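Local coordinates for hypothetical protein (Archaeoglobus fulgidus, PDB 2H6L) that is of unknown function but binds zinc ions through a PCC-domain fold and assembles as three copies of the chain, at residues A[3-7]-A[119-125]; A[36-42]-A[75-81]; A[43-49]-A[66-72]; A[54-59]-A[131-135]; A[88-92]-A[102-106]. One frame throughout, in Å; residues are numbered along the deposited sequence.

Contact 1: residues A[3-7]-A[119-125]; sequences VFEFE and PLSGEAP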
# COMPACT_ATOMS: atom_id res chain seq x y z
N VAL A 3 15.53 -11.10 -9.79
CA VAL A 3 14.73 -11.69 -8.72
C VAL A 3 15.54 -11.84 -7.45
O VAL A 3 16.64 -12.40 -7.48
CB VAL A 3 14.22 -13.09 -9.13
CG1 VAL A 3 13.37 -13.68 -8.01
CG2 VAL A 3 13.42 -13.01 -10.43
N PHE A 4 15.01 -11.35 -6.34
CA PHE A 4 15.69 -11.48 -5.05
C PHE A 4 14.74 -12.24 -4.13
O PHE A 4 13.64 -11.78 -3.85
CB PHE A 4 16.02 -10.11 -4.47
CG PHE A 4 16.87 -9.27 -5.37
CD1 PHE A 4 16.29 -8.51 -6.38
CD2 PHE A 4 18.25 -9.27 -5.25
CE1 PHE A 4 17.08 -7.77 -7.26
CE2 PHE A 4 19.05 -8.54 -6.13
CZ PHE A 4 18.46 -7.78 -7.13
N GLU A 5 15.19 -13.40 -3.66
CA GLU A 5 14.37 -14.24 -2.81
C GLU A 5 14.69 -14.07 -1.33
O GLU A 5 15.86 -13.92 -0.96
CB GLU A 5 14.55 -15.71 -3.21
CG GLU A 5 13.58 -16.68 -2.55
CD GLU A 5 13.73 -18.09 -3.08
OE1 GLU A 5 14.05 -18.24 -4.28
OE2 GLU A 5 13.52 -19.05 -2.31
N PHE A 6 13.64 -14.11 -0.51
CA PHE A 6 13.79 -13.96 0.94
C PHE A 6 12.79 -14.81 1.72
O PHE A 6 11.89 -15.43 1.14
CB PHE A 6 13.57 -12.50 1.36
CG PHE A 6 14.35 -11.49 0.57
CD1 PHE A 6 13.85 -10.97 -0.62
CD2 PHE A 6 15.57 -11.02 1.04
CE1 PHE A 6 14.54 -9.99 -1.32
CE2 PHE A 6 16.29 -10.04 0.35
CZ PHE A 6 15.77 -9.52 -0.84
N GLU A 7 12.96 -14.82 3.04
CA GLU A 7 12.08 -15.52 3.96
C GLU A 7 11.59 -14.44 4.91
O GLU A 7 12.34 -13.52 5.23
CB GLU A 7 12.84 -16.56 4.79
CG GLU A 7 12.80 -17.98 4.28
CD GLU A 7 13.62 -18.92 5.17
OE1 GLU A 7 14.86 -18.83 5.16
OE2 GLU A 7 13.01 -19.75 5.88
N PRO A 119 10.83 -7.02 7.65
CA PRO A 119 12.20 -7.36 7.26
C PRO A 119 12.23 -8.59 6.36
O PRO A 119 11.41 -9.50 6.50
CB PRO A 119 12.90 -7.60 8.60
CG PRO A 119 11.78 -8.07 9.49
CD PRO A 119 10.65 -7.15 9.11
N LEU A 120 13.16 -8.60 5.41
CA LEU A 120 13.29 -9.71 4.48
C LEU A 120 14.67 -10.32 4.67
O LEU A 120 15.70 -9.65 4.47
CB LEU A 120 13.11 -9.21 3.05
CG LEU A 120 11.71 -8.63 2.78
CD1 LEU A 120 11.70 -7.85 1.47
CD2 LEU A 120 10.70 -9.75 2.76
N SER A 121 14.69 -11.58 5.09
CA SER A 121 15.93 -12.32 5.33
C SER A 121 16.43 -13.01 4.06
O SER A 121 15.80 -13.93 3.53
CB SER A 121 15.69 -13.35 6.44
OG SER A 121 16.78 -14.25 6.57
N GLY A 122 17.58 -12.56 3.56
CA GLY A 122 18.17 -13.13 2.36
C GLY A 122 19.19 -12.14 1.85
O GLY A 122 19.53 -11.19 2.54
N GLU A 123 19.70 -12.36 0.64
CA GLU A 123 20.69 -11.43 0.09
C GLU A 123 20.03 -10.10 -0.25
O GLU A 123 19.14 -10.04 -1.08
CB GLU A 123 21.34 -12.02 -1.16
CG GLU A 123 22.09 -13.30 -0.90
CD GLU A 123 23.13 -13.15 0.20
OE1 GLU A 123 23.80 -12.09 0.24
OE2 GLU A 123 23.29 -14.08 1.03
N ALA A 124 20.46 -9.03 0.42
CA ALA A 124 19.90 -7.71 0.18
C ALA A 124 20.32 -7.13 -1.16
O ALA A 124 21.49 -7.19 -1.54
CB ALA A 124 20.31 -6.76 1.30
N PRO A 125 19.36 -6.57 -1.91
CA PRO A 125 19.73 -5.99 -3.20
C PRO A 125 20.53 -4.71 -2.99
O PRO A 125 20.27 -3.95 -2.05
CB PRO A 125 18.38 -5.75 -3.88
CG PRO A 125 17.45 -5.53 -2.73
CD PRO A 125 17.90 -6.56 -1.72
O HOH W 1 18.69 -14.48 -0.60
O HOH W 2 17.73 -11.92 -2.00
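Phe4 and Phe6 both carry CG beside the backbone N and anti to the carbonyl carbon (chi1 -57° and -50°), which lays their rings against the Leu120 to Pro125 loop. The N-terminal strand 2-7 forms a single antiparallel bridge, Glu7 with Ser121, to the chain just after strand 113-119 of the PCC domain. Glu7 N donates to Ser121 O at 3.0 Å, and Ser121 N returns a bond to Glu7 O at 3.1 Å, lying in the plane of that carbonyl.

Pro125 CB stands over one face of the Phe4 ring, 3.7 Å from its centroid, in a CH-pi contact. Leu120 CB covers a face of the Phe6 ring in the same manner, coming within 3.6 Å of Phe6 CG, while Pro125 CD meets that ring at its edge near CZ. Gly122 fits beside Phe6 because it has no side chain; a CB there would clash with Glu5 O and with Phe6 CD2.

The same strand pairs antiparallel with a strand of the second subunit, so the sheet continues across the interface, and Leu13 of that subunit packs on Phe6.

Beyond Gly122 the backbones separate and water joins them. Glu5 O accepts from two waters, each at 2.9 Å: one accepts a hydrogen bond from Glu123 N, and the other donates to Glu123 O.

Contact 2: residues A[36-42]-A[75-81]; sequences HAAHISA and LSGNVSM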
# COMPACT_ATOMS: atom_id res chain seq x y z
N HIS A 36 18.65 -5.04 6.32
CA HIS A 36 19.18 -4.57 5.05
C HIS A 36 18.22 -4.70 3.88
O HIS A 36 18.45 -4.13 2.81
CB HIS A 36 20.47 -5.33 4.72
CG HIS A 36 21.58 -5.10 5.70
ND1 HIS A 36 22.77 -5.78 5.65
CD2 HIS A 36 21.66 -4.27 6.77
CE1 HIS A 36 23.55 -5.38 6.65
NE2 HIS A 36 22.89 -4.46 7.34
N ALA A 37 17.13 -5.43 4.08
CA ALA A 37 16.12 -5.62 3.05
C ALA A 37 14.76 -5.71 3.73
O ALA A 37 14.61 -6.42 4.72
CB ALA A 37 16.41 -6.90 2.27
N ALA A 38 13.78 -4.98 3.21
CA ALA A 38 12.44 -5.00 3.80
C ALA A 38 11.39 -4.29 2.96
O ALA A 38 11.71 -3.59 2.01
CB ALA A 38 12.49 -4.36 5.19
N HIS A 39 10.13 -4.52 3.32
CA HIS A 39 9.00 -3.88 2.67
C HIS A 39 8.51 -2.88 3.71
O HIS A 39 8.46 -3.20 4.90
CB HIS A 39 7.90 -4.89 2.37
CG HIS A 39 6.67 -4.26 1.79
ND1 HIS A 39 5.40 -4.49 2.30
CD2 HIS A 39 6.50 -3.43 0.73
CE1 HIS A 39 4.52 -3.82 1.58
NE2 HIS A 39 5.16 -3.17 0.63
N ILE A 40 8.14 -1.69 3.26
CA ILE A 40 7.68 -0.64 4.15
C ILE A 40 6.31 -0.10 3.81
O ILE A 40 5.96 0.07 2.65
CB ILE A 40 8.64 0.57 4.12
CG1 ILE A 40 10.02 0.15 4.62
CG2 ILE A 40 8.06 1.71 4.93
CD1 ILE A 40 11.09 1.22 4.37
N SER A 41 5.54 0.20 4.85
CA SER A 41 4.21 0.77 4.69
C SER A 41 3.91 1.67 5.89
O SER A 41 4.35 1.40 6.99
CB SER A 41 3.17 -0.35 4.61
OG SER A 41 1.89 0.20 4.40
N ALA A 42 3.17 2.76 5.66
CA ALA A 42 2.84 3.66 6.76
C ALA A 42 1.63 4.53 6.47
O ALA A 42 1.24 4.71 5.32
CB ALA A 42 4.05 4.55 7.09
N LEU A 75 1.75 5.48 1.91
CA LEU A 75 3.21 5.47 2.03
C LEU A 75 3.64 4.02 1.84
O LEU A 75 3.24 3.13 2.59
CB LEU A 75 3.64 5.99 3.40
CG LEU A 75 5.14 6.30 3.54
CD1 LEU A 75 5.33 7.35 4.62
CD2 LEU A 75 5.94 5.03 3.85
N SER A 76 4.45 3.79 0.82
CA SER A 76 4.90 2.44 0.53
C SER A 76 6.32 2.44 -0.01
O SER A 76 6.75 3.39 -0.64
CB SER A 76 3.96 1.80 -0.50
OG SER A 76 4.48 0.55 -0.92
N GLY A 77 7.06 1.37 0.25
CA GLY A 77 8.41 1.34 -0.25
C GLY A 77 9.20 0.13 0.19
O GLY A 77 8.65 -0.84 0.70
N ASN A 78 10.51 0.20 0.01
CA ASN A 78 11.37 -0.90 0.37
C ASN A 78 12.71 -0.43 0.92
O ASN A 78 13.09 0.73 0.80
CB ASN A 78 11.60 -1.78 -0.86
CG ASN A 78 12.21 -1.01 -2.00
OD1 ASN A 78 13.33 -0.50 -1.89
ND2 ASN A 78 11.48 -0.92 -3.11
N VAL A 79 13.42 -1.38 1.52
CA VAL A 79 14.74 -1.14 2.09
C VAL A 79 15.71 -2.02 1.32
O VAL A 79 15.40 -3.17 1.01
CB VAL A 79 14.81 -1.56 3.57
CG1 VAL A 79 16.24 -1.46 4.06
CG2 VAL A 79 13.88 -0.68 4.40
N SER A 80 16.88 -1.47 1.01
CA SER A 80 17.91 -2.21 0.30
C SER A 80 19.25 -1.57 0.64
O SER A 80 19.30 -0.62 1.43
CB SER A 80 17.65 -2.18 -1.21
OG SER A 80 17.36 -0.87 -1.66
N MSE A 81 20.33 -2.09 0.06
CA MSE A 81 21.66 -1.55 0.35
C MSE A 81 22.19 -0.57 -0.68
O MSE A 81 22.23 -0.86 -1.88
CB MSE A 81 22.66 -2.70 0.53
CG MSE A 81 22.45 -3.53 1.80
SE MSE A 81 22.83 -2.56 3.45
CE MSE A 81 24.73 -2.90 3.54
O HOH W 3 0.44 3.05 3.30
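Ala38 and Val79 exchange backbone bonds, Val79 N giving to Ala38 O at 2.8 Å and Ala38 N to Val79 O at 3.3 Å. Ile40 and Gly77 do likewise, with 2.7 Å from Ile40 N to Gly77 O and 2.9 Å from Gly77 N to Ile40 O; Ala42 N gives to Leu75 O. One water donates to Ala42 O and accepts from Leu75 N.

Strands 38-43 and 70-82 are antiparallel neighbours in the main sheet of the PCC fold. Ala38, Ile40 and Val79 line one face, Ile40 CD1 pressing on Val79 CG2 at 3.4 Å. His39, Ser41, Ser76 and Asn78 line the other, with polar partners largely in neighbouring chains. Asn78 ND2 donates to Glu114 OE1 of the second subunit, whereas Ser80 OG pairs with Trp138 of its own.

With CG anti to the backbone N (chi1 176°), His39 brings CD2 to 3.4 Å from Gly77 O; its ring stacks on Phe116 of the second subunit, and NE2 bonds weakly to Ser41 OG there. A leucine in its place would probably leave that Phe116 without its aromatic partner and that Ser41 hydroxyl without one of its weak bonds. Selenomethionine Met81 sets SE over a face of the His36 ring, 3.9 Å from the centroid.

Contact 3: residues A[43-49]-A[66-72]; sequences IGAVRSA and LMEPLEI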
# COMPACT_ATOMS: atom_id res chain seq x y z
N ILE A 43 1.02 5.04 7.53
CA ILE A 43 -0.12 5.94 7.42
C ILE A 43 0.01 6.93 8.56
O ILE A 43 0.81 6.73 9.47
CB ILE A 43 -1.49 5.22 7.54
CG1 ILE A 43 -1.62 4.51 8.89
CG2 ILE A 43 -1.68 4.24 6.39
CD1 ILE A 43 -3.04 4.00 9.18
N GLY A 44 -0.77 8.00 8.52
CA GLY A 44 -0.69 9.00 9.57
C GLY A 44 -0.76 10.38 8.98
O GLY A 44 -1.51 10.61 8.04
N ALA A 45 0.00 11.32 9.53
CA ALA A 45 -0.00 12.68 9.03
C ALA A 45 1.36 13.33 9.24
O ALA A 45 2.10 12.94 10.14
CB ALA A 45 -1.09 13.49 9.74
N VAL A 46 1.66 14.32 8.41
CA VAL A 46 2.93 15.04 8.48
C VAL A 46 2.67 16.54 8.55
O VAL A 46 1.62 17.02 8.13
CB VAL A 46 3.80 14.76 7.23
CG1 VAL A 46 4.08 13.26 7.11
CG2 VAL A 46 3.10 15.26 5.98
N ARG A 47 3.65 17.27 9.08
CA ARG A 47 3.55 18.73 9.21
C ARG A 47 4.06 19.42 7.95
O ARG A 47 3.75 20.59 7.69
CB ARG A 47 4.34 19.19 10.43
CG ARG A 47 4.00 18.43 11.71
CD ARG A 47 4.67 19.09 12.92
NE ARG A 47 4.15 20.43 13.15
CZ ARG A 47 4.84 21.41 13.74
NH1 ARG A 47 6.08 21.18 14.16
NH2 ARG A 47 4.29 22.60 13.92
N SER A 48 4.87 18.71 7.17
CA SER A 48 5.42 19.26 5.94
C SER A 48 6.15 18.15 5.21
O SER A 48 6.32 17.06 5.75
CB SER A 48 6.39 20.40 6.23
OG SER A 48 7.53 19.90 6.92
N ALA A 49 6.62 18.42 4.00
CA ALA A 49 7.32 17.39 3.27
C ALA A 49 7.99 17.89 2.01
O ALA A 49 7.75 19.02 1.56
CB ALA A 49 6.33 16.28 2.91
N LEU A 66 6.25 21.21 0.27
CA LEU A 66 4.91 21.35 0.82
C LEU A 66 5.05 21.73 2.28
O LEU A 66 5.43 20.90 3.10
CB LEU A 66 4.16 20.03 0.71
CG LEU A 66 3.82 19.54 -0.71
CD1 LEU A 66 3.44 18.07 -0.65
CD2 LEU A 66 2.69 20.38 -1.30
N MSE A 67 4.76 22.99 2.59
CA MSE A 67 4.86 23.46 3.96
C MSE A 67 3.48 23.67 4.56
O MSE A 67 3.14 24.75 5.06
CB MSE A 67 5.69 24.75 4.02
CG MSE A 67 7.17 24.53 3.69
SE MSE A 67 8.26 26.14 3.68
CE MSE A 67 8.48 26.39 5.59
N GLU A 68 2.68 22.61 4.50
CA GLU A 68 1.33 22.61 5.05
C GLU A 68 1.07 21.22 5.58
O GLU A 68 1.49 20.23 4.98
CB GLU A 68 0.28 22.94 3.97
CG GLU A 68 -1.16 22.65 4.44
CD GLU A 68 -2.21 22.82 3.35
OE1 GLU A 68 -1.99 22.31 2.23
OE2 GLU A 68 -3.26 23.45 3.63
N PRO A 69 0.37 21.12 6.72
CA PRO A 69 0.06 19.82 7.30
C PRO A 69 -0.68 18.98 6.26
O PRO A 69 -1.57 19.49 5.59
CB PRO A 69 -0.83 20.18 8.48
CG PRO A 69 -0.25 21.49 8.92
CD PRO A 69 -0.05 22.21 7.61
N LEU A 70 -0.31 17.71 6.14
CA LEU A 70 -0.95 16.83 5.17
C LEU A 70 -1.13 15.43 5.75
O LEU A 70 -0.35 15.01 6.60
CB LEU A 70 -0.10 16.74 3.90
CG LEU A 70 -0.47 17.52 2.63
CD1 LEU A 70 -1.27 18.76 2.95
CD2 LEU A 70 0.81 17.88 1.88
N GLU A 71 -2.16 14.73 5.29
CA GLU A 71 -2.40 13.37 5.74
C GLU A 71 -1.54 12.45 4.89
O GLU A 71 -1.32 12.72 3.71
CB GLU A 71 -3.86 12.97 5.51
CG GLU A 71 -4.89 13.72 6.33
CD GLU A 71 -5.06 13.13 7.70
OE1 GLU A 71 -5.32 11.91 7.79
OE2 GLU A 71 -4.93 13.87 8.70
N ILE A 72 -1.03 11.38 5.48
CA ILE A 72 -0.26 10.41 4.71
C ILE A 72 -1.37 9.52 4.19
O ILE A 72 -1.88 8.66 4.90
CB ILE A 72 0.67 9.57 5.58
CG1 ILE A 72 1.70 10.47 6.28
CG2 ILE A 72 1.39 8.55 4.72
CD1 ILE A 72 2.61 9.71 7.23
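Val46 and Ile72 fill the tight half of this contact. Ile72 has CG1 beside its backbone N (chi1 -62°), carrying CD1 across the strand to 3.8 Å from Val46 CG1, the two side chains meeting at about a right angle. Ile72 CB rests 3.4 Å from Gly44 O. At the backbone angles of Gly44 a CB would collide with the Ile43 carbonyl oxygen, so glycine suits the corner turned there.

Straight backbone bonds hold this half: Ile72 N reaches Gly44 O at 2.7 Å, and Val46 N meets Leu70 O at 2.8 Å, nearly along the C=O axis. An alanine in place of Ile72 would probably open a gap beside Gly44 and leave Val46 CG1 without its neighbour.

The other half is looser. Past Val46 the chain turns again at Arg47, strand 45-55 changes partner, from the start of 70-82 to the end of 60-66, and the register shifts by one before Ala49 and Leu66 pair, with Ala49 N to Leu66 O at 2.9 Å. Over the shift, Ser48 CB lies near Leu66 O, while the exposed Met67 side chain turns away. The charged ends look elsewhere, Arg47 to Glu109 and Glu68 to Lys96.

On the face bearing Ala45, Glu71 OE2 accepts from Tyr54 N of the third subunit, and His91 ND1 of that subunit donates to Ile72 O. A zinc ion lies about 4 Å from the Glu71 side chain. Backbone bonds and hydrocarbon thus secure the pairing within the chain, leaving polar groups of Glu71 and Ile72 to engage the neighbouring zinc-site region.

Contact 4: residues A[54-59]-A[131-135]; sequences YDQEKK and EQTGL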
# COMPACT_ATOMS: atom_id res chain seq x y z
N TYR A 54 10.44 12.10 -11.19
CA TYR A 54 11.63 11.89 -12.00
C TYR A 54 11.42 12.18 -13.49
O TYR A 54 10.58 11.56 -14.15
CB TYR A 54 12.10 10.45 -11.82
CG TYR A 54 13.48 10.18 -12.34
CD1 TYR A 54 14.60 10.77 -11.74
CD2 TYR A 54 13.69 9.32 -13.42
CE1 TYR A 54 15.89 10.51 -12.21
CE2 TYR A 54 14.97 9.05 -13.90
CZ TYR A 54 16.07 9.64 -13.29
OH TYR A 54 17.33 9.36 -13.74
N ASP A 55 12.17 13.15 -14.01
CA ASP A 55 12.07 13.46 -15.43
C ASP A 55 12.82 12.30 -16.08
O ASP A 55 14.03 12.15 -15.92
CB ASP A 55 12.77 14.78 -15.75
CG ASP A 55 12.60 15.19 -17.19
OD1 ASP A 55 12.85 14.35 -18.08
OD2 ASP A 55 12.20 16.35 -17.45
N GLN A 56 12.08 11.47 -16.81
CA GLN A 56 12.66 10.29 -17.44
C GLN A 56 13.57 10.54 -18.64
O GLN A 56 14.28 9.64 -19.07
CB GLN A 56 11.54 9.31 -17.80
CG GLN A 56 10.69 8.92 -16.60
CD GLN A 56 9.55 7.95 -16.93
OE1 GLN A 56 8.70 7.67 -16.08
NE2 GLN A 56 9.55 7.43 -18.15
N GLU A 57 13.55 11.76 -19.17
CA GLU A 57 14.40 12.10 -20.32
C GLU A 57 15.66 12.86 -19.89
O GLU A 57 16.77 12.53 -20.31
CB GLU A 57 13.63 12.94 -21.34
CG GLU A 57 12.48 12.22 -22.03
CD GLU A 57 12.90 10.90 -22.66
OE1 GLU A 57 14.04 10.81 -23.16
OE2 GLU A 57 12.09 9.95 -22.66
N LYS A 58 15.49 13.88 -19.06
CA LYS A 58 16.62 14.65 -18.56
C LYS A 58 17.35 13.81 -17.53
O LYS A 58 18.51 14.07 -17.20
CB LYS A 58 16.15 15.96 -17.92
CG LYS A 58 15.52 16.95 -18.88
CD LYS A 58 15.03 18.19 -18.13
CE LYS A 58 14.38 19.21 -19.06
NZ LYS A 58 15.35 19.79 -20.04
N LYS A 59 16.66 12.79 -17.03
CA LYS A 59 17.24 11.89 -16.05
C LYS A 59 17.63 12.58 -14.74
O LYS A 59 18.76 12.47 -14.28
CB LYS A 59 18.47 11.18 -16.65
CG LYS A 59 18.14 10.27 -17.83
CD LYS A 59 19.33 10.08 -18.76
CE LYS A 59 20.41 9.20 -18.14
NZ LYS A 59 19.95 7.79 -18.00
N GLU A 131 22.66 3.03 -16.34
CA GLU A 131 22.75 3.94 -17.48
C GLU A 131 21.40 4.21 -18.16
O GLU A 131 21.08 5.35 -18.50
CB GLU A 131 23.74 3.37 -18.50
CG GLU A 131 23.99 4.23 -19.74
CD GLU A 131 24.85 5.45 -19.46
OE1 GLU A 131 25.93 5.29 -18.85
OE2 GLU A 131 24.45 6.56 -19.87
N GLN A 132 20.62 3.15 -18.35
CA GLN A 132 19.32 3.25 -19.01
C GLN A 132 18.38 4.28 -18.40
O GLN A 132 17.80 5.10 -19.11
CB GLN A 132 18.64 1.88 -19.02
CG GLN A 132 17.56 1.72 -20.07
CD GLN A 132 17.11 0.28 -20.23
OE1 GLN A 132 16.71 -0.14 -21.31
NE2 GLN A 132 17.17 -0.48 -19.14
N THR A 133 18.24 4.25 -17.08
CA THR A 133 17.33 5.17 -16.40
C THR A 133 17.99 6.37 -15.72
O THR A 133 17.34 7.39 -15.49
CB THR A 133 16.50 4.43 -15.33
OG1 THR A 133 17.38 3.87 -14.35
CG2 THR A 133 15.67 3.31 -15.98
N GLY A 134 19.28 6.25 -15.41
CA GLY A 134 20.00 7.33 -14.74
C GLY A 134 19.70 7.25 -13.25
O GLY A 134 20.02 8.15 -12.48
N LEU A 135 19.08 6.14 -12.88
CA LEU A 135 18.66 5.87 -11.51
C LEU A 135 19.64 4.88 -10.88
O LEU A 135 20.50 4.32 -11.57
CB LEU A 135 17.27 5.25 -11.55
CG LEU A 135 16.11 5.74 -10.69
CD1 LEU A 135 16.06 7.26 -10.63
CD2 LEU A 135 14.82 5.18 -11.30
O HOH W 4 20.57 10.40 -13.49
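Tyr54 OH donates to Thr133 O at 2.6 Å, the shortest polar bond between these segments. The acceptor lies at the edge of the ring, in its plane, and the hydroxyl meets the Thr133 carbonyl with a tilt of 19° from the carbonyl plane. Leu135 covers one ring face from the same loop: its CD1 sits 3.7 Å from the centroid, 16° off the normal, in a CH-pi contact. The phenol is thereby fixed at its edge and over a face, and Tyr61 meets it edge-to-face.

Lys59 makes the second anchor. Its chain bends at chi3 and chi4, curling NZ to Glu131 O, 2.7 Å away; Glu131 OE2 stays 5.0 Å from NZ, so the carboxylate is near without touching. Gly134, with positive phi, lies between the two anchors, where a CB would clash with both Tyr54 OH and Lys59 NZ. One water donates to both Lys59 O and Gly134 O.

Each segment is shaped by a turn of its own. Asp55 OD1 accepts from Glu57 N and Lys58 N, the first an Asx turn, and Thr133 OG1 accepts from Leu135 N at 3.2 Å in an ST turn. The contact joins the tip beyond strand 45-55 to the loop of the small antiparallel pair 127-129 and 136-138. The second subunit borders it, its Phe111 packing on Thr133 and its Ala112 on Leu135.

Both side chains thus give hydrogen bonds to backbone carbonyls of the loop; the positive charge of Lys59 rests on the Glu131 carbonyl, and the nearby Glu131 carboxylate probably adds a modest electrostatic term.

Contact 5: residues A[88-92]-A[102-106]; sequences CHIHV and GGHLF. With ZN (zinc ion), chain D.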
# COMPACT_ATOMS: atom_id res chain seq x y z
N CYS A 88 16.34 3.62 2.20
CA CYS A 88 14.89 3.60 1.96
C CYS A 88 14.49 4.26 0.65
O CYS A 88 14.98 5.34 0.31
CB CYS A 88 14.14 4.31 3.10
SG CYS A 88 14.22 3.53 4.73
N HIS A 89 13.60 3.59 -0.09
CA HIS A 89 13.06 4.11 -1.34
C HIS A 89 11.57 4.14 -1.07
O HIS A 89 10.92 3.10 -1.03
CB HIS A 89 13.33 3.18 -2.51
CG HIS A 89 12.81 3.70 -3.81
ND1 HIS A 89 12.84 2.97 -4.98
CD2 HIS A 89 12.26 4.89 -4.13
CE1 HIS A 89 12.33 3.69 -5.96
NE2 HIS A 89 11.97 4.86 -5.47
N ILE A 90 11.01 5.33 -0.89
CA ILE A 90 9.60 5.45 -0.57
C ILE A 90 8.81 6.39 -1.45
O ILE A 90 9.27 7.47 -1.81
CB ILE A 90 9.43 5.95 0.89
CG1 ILE A 90 10.20 5.04 1.84
CG2 ILE A 90 7.94 6.02 1.25
CD1 ILE A 90 10.40 5.64 3.22
N HIS A 91 7.60 5.97 -1.80
CA HIS A 91 6.71 6.79 -2.60
C HIS A 91 5.50 7.08 -1.73
O HIS A 91 5.08 6.24 -0.94
CB HIS A 91 6.30 6.07 -3.89
CG HIS A 91 7.32 6.17 -4.98
ND1 HIS A 91 7.00 6.01 -6.32
CD2 HIS A 91 8.65 6.43 -4.94
CE1 HIS A 91 8.09 6.18 -7.05
NE2 HIS A 91 9.10 6.43 -6.24
N VAL A 92 4.94 8.28 -1.86
CA VAL A 92 3.79 8.64 -1.05
C VAL A 92 2.73 9.43 -1.77
O VAL A 92 2.92 9.95 -2.87
CB VAL A 92 4.19 9.51 0.17
CG1 VAL A 92 5.09 8.73 1.11
CG2 VAL A 92 4.87 10.79 -0.31
N GLY A 102 1.57 13.64 -4.86
CA GLY A 102 2.20 12.34 -4.80
C GLY A 102 3.56 12.31 -5.47
O GLY A 102 3.85 13.13 -6.34
N GLY A 103 4.40 11.36 -5.06
CA GLY A 103 5.71 11.24 -5.67
C GLY A 103 6.74 10.51 -4.85
O GLY A 103 6.43 9.82 -3.88
N HIS A 104 7.99 10.67 -5.27
CA HIS A 104 9.13 10.08 -4.60
C HIS A 104 9.28 10.91 -3.32
O HIS A 104 9.24 12.14 -3.37
CB HIS A 104 10.38 10.23 -5.49
CG HIS A 104 11.61 9.61 -4.93
ND1 HIS A 104 12.05 8.35 -5.28
CD2 HIS A 104 12.51 10.08 -4.02
CE1 HIS A 104 13.15 8.06 -4.62
NE2 HIS A 104 13.45 9.09 -3.84
N LEU A 105 9.45 10.25 -2.18
CA LEU A 105 9.58 10.96 -0.92
C LEU A 105 11.04 11.26 -0.57
O LEU A 105 11.88 10.37 -0.58
CB LEU A 105 8.96 10.13 0.21
CG LEU A 105 9.07 10.70 1.62
CD1 LEU A 105 8.26 11.99 1.71
CD2 LEU A 105 8.56 9.68 2.62
N PHE A 106 11.32 12.52 -0.26
CA PHE A 106 12.68 12.93 0.11
C PHE A 106 12.75 13.17 1.60
O PHE A 106 13.68 12.71 2.27
CB PHE A 106 13.08 14.19 -0.65
CG PHE A 106 13.35 13.96 -2.11
CD1 PHE A 106 14.50 13.30 -2.52
CD2 PHE A 106 12.45 14.38 -3.08
CE1 PHE A 106 14.75 13.06 -3.87
CE2 PHE A 106 12.69 14.15 -4.43
CZ PHE A 106 13.84 13.49 -4.83
ZN ZN D . 11.27 6.72 -6.44
O HOH W 5 12.50 7.56 -1.49
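His89, His91 and His104 meet at a zinc ion, which takes NE2 of His89 and NE2 of His91 at 2.2 Å each and ND1 of His104 at 2.1 Å. A fourth ligand atom comes from outside the two segments. His89 and His104 both hold CG anti to the backbone N (chi1 -178° in each), whereas His91 keeps CG beside it, and from these settings the three nitrogens converge. The imidazoles touch rim to rim: His89 CD2 lies 3.3 Å from His104 CE1, with the two ring planes at 37°.

Hydrogen bonds steady the imidazoles from behind. Glu114 of the second subunit pairs through OE1 with His89 ND1, and Ile72 O of that subunit accepts from His91 ND1, so a neighbouring chain orients two of the metal ligands.

Backbone bonds tie the strands: Leu105 N gives to Ile90 O at 2.8 Å, and Val92 and Gly103 exchange bonds of 2.9 Å (Val92 N to Gly103 O) and 3.0 Å (Gly103 N to Val92 O). One water accepts from Ile90 N and donates to Leu105 O.

Apolar contacts line the side facing away from the metal. Leu105 CD2 packs on both Ile90 CG2 and Val92 CG1, and helix 22-33 adds Val23 to this layer.

The hairpin of strands 85-96 and 99-110 thus carries a three-histidine zinc site in a PCC domain, at a subunit interface.

Overall arrangement
Starting at the N terminus, strand 2-7 closes contact 1 with the loop 119-125, nesting contacts 2, 3 and 5 within its span. Contact 2 joins strands 38-43 and 70-82, and contact 3, inside it, pairs the next strand, 45-55, with the end of 60-66 and the beginning of 70-82. Contact 4 begins at the end of strand 45-55 and closes only at 131-135; it crosses contacts 1, 2 and 3 and encloses contact 5. Contact 5 follows contact 2 in series, joined to it by backbone bonds between strands 70-82 and 85-96. Contacts 1 and 4 fasten the N-terminal strand and the loop near the C terminus to the body that contacts 2, 3 and 5 hold together.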